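Local coordinates for acyl-CoA dehydrogenase (Thermus thermophilus, PDB 2Z1Q), which probably oxidises saturated acyl-CoA thioesters to their 2,3-dehydro products, using bound FAD as the redox cofactor and passing the electrons to an acceptor, at residues B[36-41]-B[70-75]; B[173-178]-B[193-198]; B[317-322]-B[352-357]; B[458-463]-B[523-528]. One frame throughout, in Å; residues are numbered along the deposited sequence.

Contact 1: B[36-41]-B[70-75]; sequences ARTTRT and GELGLL
Thr38 and Thr39, side by side on helix 30-54, meet Leu72 and Leu74 where helix 62-71 runs out into a Schellman motif, within the all-helical N-terminal domain of the acyl-CoA dehydrogenase fold. The two pairs differ in how they approach. Thr38 and Leu72 slide past each other in opposite senses, with the threonine methyl CG2 lying 4.1 Å from Leu72 CD2. Thr39 and Leu74 run at a slant, and here the hydroxyl rather than the methyl faces the leucine: Thr39 OG1 is 3.7 Å from Leu74 CD2 and 3.8 Å from Leu74 CD1, so it rests against the fork of both methyls. That hydroxyl sits beside its own backbone nitrogen (chi1 -62°), where it also hydrogen-bonds to Ile35 O one turn earlier; the polar atom is therefore paired although an apolar branch covers it. Leu74 touches Ile35 as well, and its carbonyl oxygen bonds to Tyr110 OH of helix 106-117. Between the two leucines the chain turns at Gly73, whose positive phi of 83° lets Leu72 and Leu74 both reach toward helix 30-54. One of the two bonds that close the motif runs 2.9 Å from Gly73 N to Gly70 O.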
loop_
_atom_site.group_PDB
_atom_site.type_symbol
_atom_site.label_atom_id
_atom_site.label_comp_id
_atom_site.label_asym_id
_atom_site.label_seq_id
_atom_site.Cartn_x
_atom_site.Cartn_y
_atom_site.Cartn_z
ATOM N N ALA B 36 9.426 5.326 29.028
ATOM C CA ALA B 36 8.681 5.733 27.846
ATOM C C ALA B 36 8.790 7.245 27.678
ATOM O O ALA B 36 8.999 7.748 26.574
ATOM C CB ALA B 36 7.220 5.326 27.974
ATOM N N ARG B 37 8.649 7.964 28.783
ATOM C CA ARG B 37 8.726 9.415 28.749
ATOM C C ARG B 37 10.140 9.867 28.350
ATOM O O ARG B 37 10.306 10.820 27.587
ATOM C CB ARG B 37 8.328 9.978 30.110
ATOM C CG ARG B 37 7.971 11.447 30.106
ATOM C CD ARG B 37 7.285 11.865 31.405
ATOM N NE ARG B 37 6.032 11.146 31.646
ATOM C CZ ARG B 37 5.902 10.116 32.479
ATOM N NH1 ARG B 37 4.718 9.530 32.630
ATOM N NH2 ARG B 37 6.948 9.671 33.163
ATOM N N THR B 38 11.148 9.161 28.858
ATOM C CA THR B 38 12.548 9.464 28.552
ATOM C C THR B 38 12.767 9.341 27.046
ATOM O O THR B 38 13.363 10.212 26.414
ATOM C CB THR B 38 13.507 8.478 29.273
ATOM O OG1 THR B 38 13.392 8.648 30.691
ATOM C CG2 THR B 38 14.948 8.725 28.855
ATOM N N THR B 39 12.272 8.246 26.484
ATOM C CA THR B 39 12.391 7.995 25.056
ATOM C C THR B 39 11.696 9.096 24.265
ATOM O O THR B 39 12.262 9.634 23.311
ATOM C CB THR B 39 11.800 6.616 24.699
ATOM O OG1 THR B 39 12.548 5.594 25.375
ATOM C CG2 THR B 39 11.856 6.373 23.206
ATOM N N ARG B 40 10.476 9.445 24.661
ATOM C CA ARG B 40 9.742 10.501 23.975
ATOM C C ARG B 40 10.541 11.808 23.985
ATOM O O ARG B 40 10.535 12.554 22.998
ATOM C CB ARG B 40 8.375 10.718 24.629
ATOM C CG ARG B 40 7.254 9.822 24.080
ATOM C CD ARG B 40 5.926 10.026 24.822
ATOM N NE ARG B 40 5.787 9.151 25.991
ATOM C CZ ARG B 40 5.388 9.560 27.194
ATOM N NH1 ARG B 40 5.090 10.839 27.401
ATOM N NH2 ARG B 40 5.287 8.695 28.198
ATOM N N THR B 41 11.236 12.072 25.090
ATOM C CA THR B 41 12.029 13.289 25.213
ATOM C C THR B 41 13.254 13.197 24.303
ATOM O O THR B 41 13.580 14.137 23.578
ATOM C CB THR B 41 12.488 13.507 26.669
ATOM O OG1 THR B 41 11.347 13.479 27.533
ATOM C CG2 THR B 41 13.188 14.853 26.816
ATOM N N GLY B 70 22.653 5.604 24.903
ATOM C CA GLY B 70 23.344 4.713 25.812
ATOM C C GLY B 70 23.489 5.332 27.189
ATOM O O GLY B 70 23.291 4.663 28.203
ATOM N N GLU B 71 23.831 6.610 27.244
ATOM C CA GLU B 71 23.979 7.249 28.538
ATOM C C GLU B 71 22.616 7.297 29.240
ATOM O O GLU B 71 22.548 7.371 30.465
ATOM C CB GLU B 71 24.561 8.659 28.379
ATOM C CG GLU B 71 23.590 9.690 27.862
ATOM C CD GLU B 71 24.247 11.045 27.643
ATOM O OE1 GLU B 71 25.010 11.487 28.529
ATOM O OE2 GLU B 71 23.998 11.666 26.586
ATOM N N LEU B 72 21.536 7.232 28.460
ATOM C CA LEU B 72 20.177 7.267 29.013
ATOM C C LEU B 72 19.728 5.892 29.493
ATOM O O LEU B 72 18.658 5.746 30.083
ATOM C CB LEU B 72 19.188 7.777 27.960
ATOM C CG LEU B 72 19.258 9.256 27.568
ATOM C CD1 LEU B 72 18.373 9.517 26.362
ATOM C CD2 LEU B 72 18.826 10.116 28.743
ATOM N N GLY B 73 20.555 4.890 29.223
ATOM C CA GLY B 73 20.248 3.525 29.606
ATOM C C GLY B 73 19.341 2.787 28.631
ATOM O O GLY B 73 18.903 1.681 28.921
ATOM N N LEU B 74 19.065 3.370 27.469
ATOM C CA LEU B 74 18.183 2.708 26.505
ATOM C C LEU B 74 18.826 1.518 25.817
ATOM O O LEU B 74 18.130 0.661 25.273
ATOM C CB LEU B 74 17.690 3.700 25.450
ATOM C CG LEU B 74 16.862 4.857 26.013
ATOM C CD1 LEU B 74 16.309 5.692 24.875
ATOM C CD2 LEU B 74 15.731 4.315 26.875
ATOM N N LEU B 75 20.152 1.455 25.849
ATOM C CA LEU B 75 20.853 0.357 25.205
ATOM C C LEU B 75 21.191 -0.773 26.178
ATOM O O LEU B 75 21.672 -1.831 25.765
ATOM C CB LEU B 75 22.136 0.878 24.546
ATOM C CG LEU B 75 21.911 2.015 23.549
ATOM C CD1 LEU B 75 23.259 2.517 23.038
ATOM C CD2 LEU B 75 21.035 1.524 22.401
#

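Contact 2: B[173-178]-B[193-198]; sequences YILNGV and VFAKVD
Leu175 and Ala195 form the centre of this contact: one methyl branch of the leucine, CD2, comes to 3.9 Å from Ala195 CB. The alanine offers just a single methyl, so the longer leucine does the reaching, its CG held beside the backbone nitrogen (chi1 -68°). Two residues away on each strand, Tyr173 CE1 approaches Val197 CG1 at 4.2 Å, the methyl meeting the aromatic ring obliquely. All four residues are buried, and the contact is wholly apolar.

The pairing runs in reverse order along the two strands, which cross at a steep angle rather than lying antiparallel side by side. They are not hydrogen-bonded neighbours: CA of Leu175 and CA of Ala195 stay 7.6 Å apart, with side chains filling the gap. In the second shell, Ile249 touches both Tyr173 and Val197, while Leu175 also packs on Ala164 and Leu235.

This is the apolar interior of the beta domain in the middle of the acyl-CoA dehydrogenase fold, where strands 172-183 and 190-197 face each other. Phe194 points the other way and meets the ring of Tyr146, an FAD-binding residue; the bound FAD is about 13 Å from the Ala195 side chain at the nearest atoms. Strand 163-166 pairs with both, antiparallel to 172-183 and parallel to 190-197; 201-208 borders the latter, 230-235 and 238-241 the former.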
loop_
_atom_site.group_PDB
_atom_site.type_symbol
_atom_site.label_atom_id
_atom_site.label_comp_id
_atom_site.label_asym_id
_atom_site.label_seq_id
_atom_site.Cartn_x
_atom_site.Cartn_y
_atom_site.Cartn_z
ATOM N N TYR B 173 40.641 -18.401 12.500
ATOM C CA TYR B 173 39.710 -18.913 11.500
ATOM C C TYR B 173 39.739 -17.907 10.352
ATOM O O TYR B 173 39.737 -16.700 10.583
ATOM C CB TYR B 173 38.290 -19.011 12.073
ATOM C CG TYR B 173 37.948 -20.364 12.664
ATOM C CD1 TYR B 173 37.959 -21.513 11.878
ATOM C CD2 TYR B 173 37.607 -20.494 14.014
ATOM C CE1 TYR B 173 37.642 -22.758 12.410
ATOM C CE2 TYR B 173 37.287 -21.738 14.557
ATOM C CZ TYR B 173 37.307 -22.864 13.748
ATOM O OH TYR B 173 36.985 -24.098 14.268
ATOM N N ILE B 174 39.795 -18.400 9.120
ATOM C CA ILE B 174 39.832 -17.514 7.959
ATOM C C ILE B 174 38.451 -17.433 7.326
ATOM O O ILE B 174 37.891 -18.450 6.889
ATOM C CB ILE B 174 40.827 -18.009 6.898
ATOM C CG1 ILE B 174 42.168 -18.335 7.553
ATOM C CG2 ILE B 174 41.008 -16.937 5.826
ATOM C CD1 ILE B 174 43.172 -18.943 6.605
ATOM N N LEU B 175 37.908 -16.222 7.272
ATOM C CA LEU B 175 36.577 -16.010 6.717
ATOM C C LEU B 175 36.557 -15.401 5.323
ATOM O O LEU B 175 37.252 -14.420 5.035
ATOM C CB LEU B 175 35.740 -15.129 7.658
ATOM C CG LEU B 175 35.311 -15.678 9.020
ATOM C CD1 LEU B 175 34.225 -14.786 9.606
ATOM C CD2 LEU B 175 34.784 -17.090 8.863
ATOM N N ASN B 176 35.732 -15.992 4.465
ATOM C CA ASN B 176 35.569 -15.527 3.097
ATOM C C ASN B 176 34.099 -15.585 2.682
ATOM O O ASN B 176 33.435 -16.620 2.812
ATOM C CB ASN B 176 36.431 -16.377 2.152
ATOM C CG ASN B 176 37.904 -16.003 2.214
ATOM O OD1 ASN B 176 38.301 -14.924 1.762
ATOM N ND2 ASN B 176 38.719 -16.884 2.792
ATOM N N GLY B 177 33.583 -14.469 2.185
ATOM C CA GLY B 177 32.194 -14.445 1.760
ATOM C C GLY B 177 31.653 -13.039 1.645
ATOM O O GLY B 177 32.381 -12.061 1.865
ATOM N N VAL B 178 30.375 -12.932 1.302
ATOM C CA VAL B 178 29.710 -11.637 1.157
ATOM C C VAL B 178 28.410 -11.640 1.953
ATOM O O VAL B 178 27.618 -12.576 1.854
ATOM C CB VAL B 178 29.373 -11.354 -0.324
ATOM C CG1 VAL B 178 28.647 -10.022 -0.460
ATOM C CG2 VAL B 178 30.655 -11.362 -1.161
ATOM N N VAL B 193 29.075 -12.365 12.538
ATOM C CA VAL B 193 28.966 -12.927 11.193
ATOM C C VAL B 193 28.731 -14.424 11.163
ATOM O O VAL B 193 29.358 -15.170 11.917
ATOM C CB VAL B 193 30.240 -12.636 10.395
ATOM C CG1 VAL B 193 30.073 -13.065 8.928
ATOM C CG2 VAL B 193 30.574 -11.171 10.519
ATOM N N PHE B 194 27.849 -14.877 10.277
ATOM C CA PHE B 194 27.586 -16.305 10.178
ATOM C C PHE B 194 28.307 -16.921 8.982
ATOM O O PHE B 194 28.285 -16.374 7.873
ATOM C CB PHE B 194 26.073 -16.575 10.086
ATOM C CG PHE B 194 25.320 -16.211 11.337
ATOM C CD1 PHE B 194 25.171 -14.879 11.713
ATOM C CD2 PHE B 194 24.789 -17.200 12.153
ATOM C CE1 PHE B 194 24.501 -14.540 12.882
ATOM C CE2 PHE B 194 24.109 -16.867 13.332
ATOM C CZ PHE B 194 23.967 -15.535 13.693
ATOM N N ALA B 195 28.964 -18.053 9.227
ATOM C CA ALA B 195 29.702 -18.779 8.195
ATOM C C ALA B 195 29.716 -20.263 8.516
ATOM O O ALA B 195 29.409 -20.674 9.640
ATOM C CB ALA B 195 31.127 -18.263 8.095
ATOM N N LYS B 196 30.081 -21.070 7.532
ATOM C CA LYS B 196 30.135 -22.499 7.746
ATOM C C LYS B 196 31.574 -22.990 7.702
ATOM O O LYS B 196 32.319 -22.681 6.771
ATOM C CB LYS B 196 29.293 -23.214 6.694
ATOM C CG LYS B 196 27.809 -22.921 6.813
ATOM C CD LYS B 196 27.058 -23.521 5.642
ATOM C CE LYS B 196 25.557 -23.308 5.776
ATOM N NZ LYS B 196 24.833 -23.778 4.560
ATOM N N VAL B 197 31.969 -23.739 8.726
ATOM C CA VAL B 197 33.320 -24.276 8.790
ATOM C C VAL B 197 33.402 -25.409 7.775
ATOM O O VAL B 197 32.625 -26.364 7.835
ATOM C CB VAL B 197 33.646 -24.813 10.205
ATOM C CG1 VAL B 197 35.069 -25.340 10.253
ATOM C CG2 VAL B 197 33.464 -23.703 11.229
ATOM N N ASP B 198 34.338 -25.288 6.834
ATOM C CA ASP B 198 34.508 -26.288 5.783
ATOM C C ASP B 198 33.221 -26.363 4.973
ATOM O O ASP B 198 32.911 -27.389 4.369
ATOM C CB ASP B 198 34.812 -27.667 6.382
ATOM C CG ASP B 198 36.061 -27.669 7.244
ATOM O OD1 ASP B 198 36.351 -28.718 7.860
ATOM O OD2 ASP B 198 36.751 -26.625 7.309
#

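Contact 3: B[317-322]-B[352-357]; sequences ESAVYR and SIIKVL
The flat group at the centre of this contact is the peptide joining Ala319 to Val320, and Ile354 lays its CG2 methyl over one face of it. That methyl is 3.5 Å from Ala319 O, 3.6 Å from Ala319 C and 3.7 Å from Val320 N, so the carbon sits above the plane rather than in line with the carbonyl; the oxygen itself accepts a hydrogen bond from Thr323 OG1. Helices 300-331 and 348-372 thus lie close together in the C-terminal helical bundle of the acyl-CoA dehydrogenase fold. Their short segments are roughly antiparallel, at 151°, with axes 9.4 Å apart. With CG1 between its backbone nitrogen and carbonyl carbon (chi1 56°), Ile354 has CG2 anti to the carbonyl carbon, and CG2 is the branch over the peptide. Val320 crosses Ile354 at about a right angle, its CG2 at 3.9 Å from Ile354 CB. Outside the two segments, Tyr265 of helix 252-288 touches Ile354, and Ser494 and Ala491 of helix 476-502 touch Ala319 and Leu357 respectively. A turn further along, Leu357 reaches the alanine methyl from a direction roughly at right angles to that of Ile354 CG2, with Leu357 CD1 4.0 Å from Ala319 CB.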
loop_
_atom_site.group_PDB
_atom_site.type_symbol
_atom_site.label_atom_id
_atom_site.label_comp_id
_atom_site.label_asym_id
_atom_site.label_seq_id
_atom_site.Cartn_x
_atom_site.Cartn_y
_atom_site.Cartn_z
ATOM N N GLU B 317 -2.148 -2.933 19.152
ATOM C CA GLU B 317 -1.573 -2.513 20.421
ATOM C C GLU B 317 -1.953 -3.493 21.527
ATOM O O GLU B 317 -1.121 -3.842 22.361
ATOM C CB GLU B 317 -2.076 -1.116 20.815
ATOM C CG GLU B 317 -1.379 -0.583 22.067
ATOM C CD GLU B 317 -2.108 0.593 22.707
ATOM O OE1 GLU B 317 -1.436 1.390 23.392
ATOM O OE2 GLU B 317 -3.344 0.724 22.532
ATOM N N SER B 318 -3.210 -3.926 21.535
ATOM C CA SER B 318 -3.660 -4.844 22.573
ATOM C C SER B 318 -2.981 -6.192 22.437
ATOM O O SER B 318 -2.534 -6.773 23.432
ATOM C CB SER B 318 -5.185 -5.015 22.513
ATOM O OG SER B 318 -5.857 -3.789 22.761
ATOM N N ALA B 319 -2.891 -6.693 21.209
ATOM C CA ALA B 319 -2.258 -7.985 20.982
ATOM C C ALA B 319 -0.760 -7.963 21.326
ATOM O O ALA B 319 -0.240 -8.922 21.898
ATOM C CB ALA B 319 -2.464 -8.422 19.539
ATOM N N VAL B 320 -0.072 -6.873 20.994
ATOM C CA VAL B 320 1.364 -6.762 21.264
ATOM C C VAL B 320 1.744 -6.824 22.749
ATOM O O VAL B 320 2.586 -7.630 23.152
ATOM C CB VAL B 320 1.951 -5.447 20.700
ATOM C CG1 VAL B 320 3.385 -5.281 21.181
ATOM C CG2 VAL B 320 1.924 -5.461 19.184
ATOM N N TYR B 321 1.137 -5.961 23.554
ATOM C CA TYR B 321 1.461 -5.927 24.967
ATOM C C TYR B 321 0.883 -7.081 25.749
ATOM O O TYR B 321 1.353 -7.389 26.837
ATOM C CB TYR B 321 1.056 -4.584 25.557
ATOM C CG TYR B 321 2.017 -3.500 25.137
ATOM C CD1 TYR B 321 3.318 -3.463 25.639
ATOM C CD2 TYR B 321 1.649 -2.560 24.180
ATOM C CE1 TYR B 321 4.235 -2.516 25.193
ATOM C CE2 TYR B 321 2.559 -1.615 23.724
ATOM C CZ TYR B 321 3.843 -1.596 24.229
ATOM O OH TYR B 321 4.721 -0.660 23.742
ATOM N N ARG B 322 -0.124 -7.736 25.189
ATOM C CA ARG B 322 -0.683 -8.884 25.868
ATOM C C ARG B 322 0.375 -9.974 25.675
ATOM O O ARG B 322 0.672 -10.736 26.596
ATOM C CB ARG B 322 -2.021 -9.280 25.230
ATOM C CG ARG B 322 -2.563 -10.619 25.707
ATOM C CD ARG B 322 -3.803 -11.056 24.925
ATOM N NE ARG B 322 -3.982 -12.502 25.040
ATOM C CZ ARG B 322 -4.887 -13.223 24.382
ATOM N NH1 ARG B 322 -4.940 -14.534 24.577
ATOM N NH2 ARG B 322 -5.729 -12.651 23.530
ATOM N N SER B 352 5.166 -13.980 16.179
ATOM C CA SER B 352 4.921 -13.925 14.741
ATOM C C SER B 352 3.595 -13.248 14.400
ATOM O O SER B 352 3.531 -12.463 13.451
ATOM C CB SER B 352 4.952 -15.327 14.141
ATOM O OG SER B 352 6.271 -15.845 14.100
ATOM N N ILE B 353 2.548 -13.539 15.178
ATOM C CA ILE B 353 1.231 -12.934 14.942
ATOM C C ILE B 353 1.241 -11.408 15.051
ATOM O O ILE B 353 0.697 -10.720 14.189
ATOM C CB ILE B 353 0.149 -13.477 15.921
ATOM C CG1 ILE B 353 -0.186 -14.933 15.601
ATOM C CG2 ILE B 353 -1.114 -12.627 15.812
ATOM C CD1 ILE B 353 -1.118 -15.583 16.626
ATOM N N ILE B 354 1.838 -10.874 16.112
ATOM C CA ILE B 354 1.889 -9.428 16.271
ATOM C C ILE B 354 2.863 -8.791 15.281
ATOM O O ILE B 354 2.746 -7.607 14.973
ATOM C CB ILE B 354 2.271 -9.018 17.723
ATOM C CG1 ILE B 354 3.600 -9.651 18.109
ATOM C CG2 ILE B 354 1.169 -9.436 18.706
ATOM C CD1 ILE B 354 3.994 -9.378 19.535
ATOM N N LYS B 355 3.813 -9.571 14.769
ATOM C CA LYS B 355 4.774 -9.059 13.788
ATOM C C LYS B 355 4.032 -8.796 12.466
ATOM O O LYS B 355 4.187 -7.745 11.846
ATOM C CB LYS B 355 5.927 -10.067 13.607
ATOM C CG LYS B 355 6.576 -10.081 12.220
ATOM C CD LYS B 355 7.303 -8.806 11.919
ATOM C CE LYS B 355 7.132 -8.365 10.453
ATOM N NZ LYS B 355 7.692 -9.294 9.436
ATOM N N VAL B 356 3.197 -9.745 12.063
ATOM C CA VAL B 356 2.405 -9.633 10.842
ATOM C C VAL B 356 1.298 -8.603 11.023
ATOM O O VAL B 356 1.067 -7.775 10.146
ATOM C CB VAL B 356 1.748 -10.974 10.481
ATOM C CG1 VAL B 356 0.951 -10.834 9.183
ATOM C CG2 VAL B 356 2.806 -12.044 10.355
ATOM N N LEU B 357 0.627 -8.656 12.171
ATOM C CA LEU B 357 -0.472 -7.744 12.475
ATOM C C LEU B 357 0.009 -6.296 12.521
ATOM O O LEU B 357 -0.595 -5.403 11.921
ATOM C CB LEU B 357 -1.066 -8.087 13.833
ATOM C CG LEU B 357 -2.554 -7.901 14.124
ATOM C CD1 LEU B 357 -2.647 -7.571 15.604
ATOM C CD2 LEU B 357 -3.208 -6.812 13.295
#

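Contact 4: B[458-463]-B[523-528]; sequences LMVAGL and AGALSV
Val460 does all the touching from helix 445-468, splitting its two methyls between two residues of helix 505-528. CG2 of Val460 faces Ala525 CB at 4.2 Å, and CG1 of Val460 faces Val528 CG2 at 4.3 Å. With CG1 anti to the backbone nitrogen (chi1 178°), the valine spreads its fork across the partner helix, one branch to each of two residues three positions apart. These three residues are buried; the valine also touches Leu529, Leu532 and, on helix 476-502, Val482, while Ala481 of that same helix packs on Val528. Even so, the join is slender, burying 89 Å² in all, and the CA atoms of Val460 and Ala525 stay 7.0 Å apart.

Both helices belong to the second of the protein's two C-terminal helical regions, an addition reminiscent of the larger, very-long-chain members of the acyl-CoA dehydrogenase family. Gln476, which binds FAD, has its side chain about 9 Å from that of Val528. Besides meeting Val460, Val528 packs on Val557 of the second subunit.

Away from the valine the contact opens out. Met459 and Leu463, partly exposed, turn to Val541 of helix 535-547 instead of helix 505-528. Ser527, also partly exposed, packs on Leu556 of the second subunit. It folds its hydroxyl back on its own helix, where Ser527 OG donates to Gly524 O over 2.7 Å. The C=O...O angle is 115°, and Ser527 N reaches the same oxygen from the same face.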
loop_
_atom_site.group_PDB
_atom_site.type_symbol
_atom_site.label_atom_id
_atom_site.label_comp_id
_atom_site.label_asym_id
_atom_site.label_seq_id
_atom_site.Cartn_x
_atom_site.Cartn_y
_atom_site.Cartn_z
ATOM N N LEU B 458 -9.195 -24.301 13.678
ATOM C CA LEU B 458 -9.012 -25.723 13.959
ATOM C C LEU B 458 -9.679 -26.601 12.912
ATOM O O LEU B 458 -9.128 -27.618 12.497
ATOM C CB LEU B 458 -9.568 -26.064 15.344
ATOM C CG LEU B 458 -8.704 -25.618 16.526
ATOM C CD1 LEU B 458 -9.514 -25.582 17.819
ATOM C CD2 LEU B 458 -7.529 -26.571 16.639
ATOM N N MET B 459 -10.866 -26.209 12.474
ATOM C CA MET B 459 -11.584 -27.000 11.490
ATOM C C MET B 459 -10.815 -27.079 10.177
ATOM O O MET B 459 -10.622 -28.162 9.622
ATOM C CB MET B 459 -12.967 -26.403 11.232
ATOM C CG MET B 459 -13.905 -27.345 10.514
ATOM S SD MET B 459 -15.075 -26.447 9.476
ATOM C CE MET B 459 -16.163 -25.722 10.696
ATOM N N VAL B 460 -10.380 -25.929 9.680
ATOM C CA VAL B 460 -9.649 -25.898 8.428
ATOM C C VAL B 460 -8.299 -26.582 8.557
ATOM O O VAL B 460 -7.907 -27.371 7.697
ATOM C CB VAL B 460 -9.425 -24.466 7.962
ATOM C CG1 VAL B 460 -8.609 -24.464 6.680
ATOM C CG2 VAL B 460 -10.761 -23.786 7.758
ATOM N N ALA B 461 -7.595 -26.274 9.641
ATOM C CA ALA B 461 -6.283 -26.850 9.890
ATOM C C ALA B 461 -6.375 -28.376 9.936
ATOM O O ALA B 461 -5.525 -29.080 9.368
ATOM C CB ALA B 461 -5.731 -26.313 11.201
ATOM N N GLY B 462 -7.411 -28.880 10.607
ATOM C CA GLY B 462 -7.593 -30.317 10.714
ATOM C C GLY B 462 -7.826 -30.966 9.364
ATOM O O GLY B 462 -7.173 -31.951 9.024
ATOM N N LEU B 463 -8.753 -30.404 8.590
ATOM C CA LEU B 463 -9.083 -30.928 7.267
ATOM C C LEU B 463 -7.850 -30.938 6.376
ATOM O O LEU B 463 -7.683 -31.827 5.537
ATOM C CB LEU B 463 -10.198 -30.092 6.632
ATOM C CG LEU B 463 -11.579 -30.217 7.292
ATOM C CD1 LEU B 463 -12.536 -29.182 6.737
ATOM C CD2 LEU B 463 -12.126 -31.617 7.053
ATOM N N ALA B 523 -14.720 -15.413 4.337
ATOM C CA ALA B 523 -14.148 -15.358 2.995
ATOM C C ALA B 523 -12.875 -16.201 2.893
ATOM O O ALA B 523 -12.740 -17.008 1.986
ATOM C CB ALA B 523 -13.865 -13.897 2.596
ATOM N N GLY B 524 -11.950 -16.031 3.833
ATOM C CA GLY B 524 -10.721 -16.812 3.787
ATOM C C GLY B 524 -10.922 -18.317 3.906
ATOM O O GLY B 524 -10.351 -19.091 3.120
ATOM N N ALA B 525 -11.712 -18.745 4.891
ATOM C CA ALA B 525 -11.959 -20.176 5.079
ATOM C C ALA B 525 -12.606 -20.738 3.816
ATOM O O ALA B 525 -12.210 -21.789 3.307
ATOM C CB ALA B 525 -12.872 -20.414 6.307
ATOM N N LEU B 526 -13.592 -20.025 3.292
ATOM C CA LEU B 526 -14.276 -20.485 2.095
ATOM C C LEU B 526 -13.446 -20.399 0.823
ATOM O O LEU B 526 -13.809 -20.995 -0.193
ATOM C CB LEU B 526 -15.582 -19.711 1.904
ATOM C CG LEU B 526 -16.613 -19.923 3.011
ATOM C CD1 LEU B 526 -17.762 -18.933 2.842
ATOM C CD2 LEU B 526 -17.105 -21.363 2.973
ATOM N N SER B 527 -12.338 -19.666 0.865
ATOM C CA SER B 527 -11.501 -19.532 -0.318
ATOM C C SER B 527 -10.461 -20.644 -0.395
ATOM O O SER B 527 -9.812 -20.821 -1.427
ATOM C CB SER B 527 -10.804 -18.163 -0.336
ATOM O OG SER B 527 -9.820 -18.069 0.680
ATOM N N VAL B 528 -10.305 -21.393 0.696
ATOM C CA VAL B 528 -9.344 -22.496 0.717
ATOM C C VAL B 528 -9.968 -23.839 1.062
ATOM O O VAL B 528 -9.284 -24.861 1.067
ATOM C CB VAL B 528 -8.170 -22.227 1.705
ATOM C CG1 VAL B 528 -7.406 -20.986 1.276
ATOM C CG2 VAL B 528 -8.694 -22.083 3.129
#

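The four contacts follow one another along the chain: contact 1 in the helical N-terminal domain, contact 2 in the middle beta domain, contacts 3 and 4 in the two C-terminal helical regions. Contact 3 is the most central, about 8 Å from the middle of the chain; its centre is about 23 Å from that of contact 1 and about 22 Å from that of contact 4. Contacts 1 and 4 lie on opposite sides of that middle, centres about 45 Å apart. Helix 476-502 touches both contacts 3 and 4, tying the added helices to the core bundle. Contact 2 stands off, its centre about 36 Å from those of contacts 1 and 3, in the sheet domain that supplies FAD-binding residues.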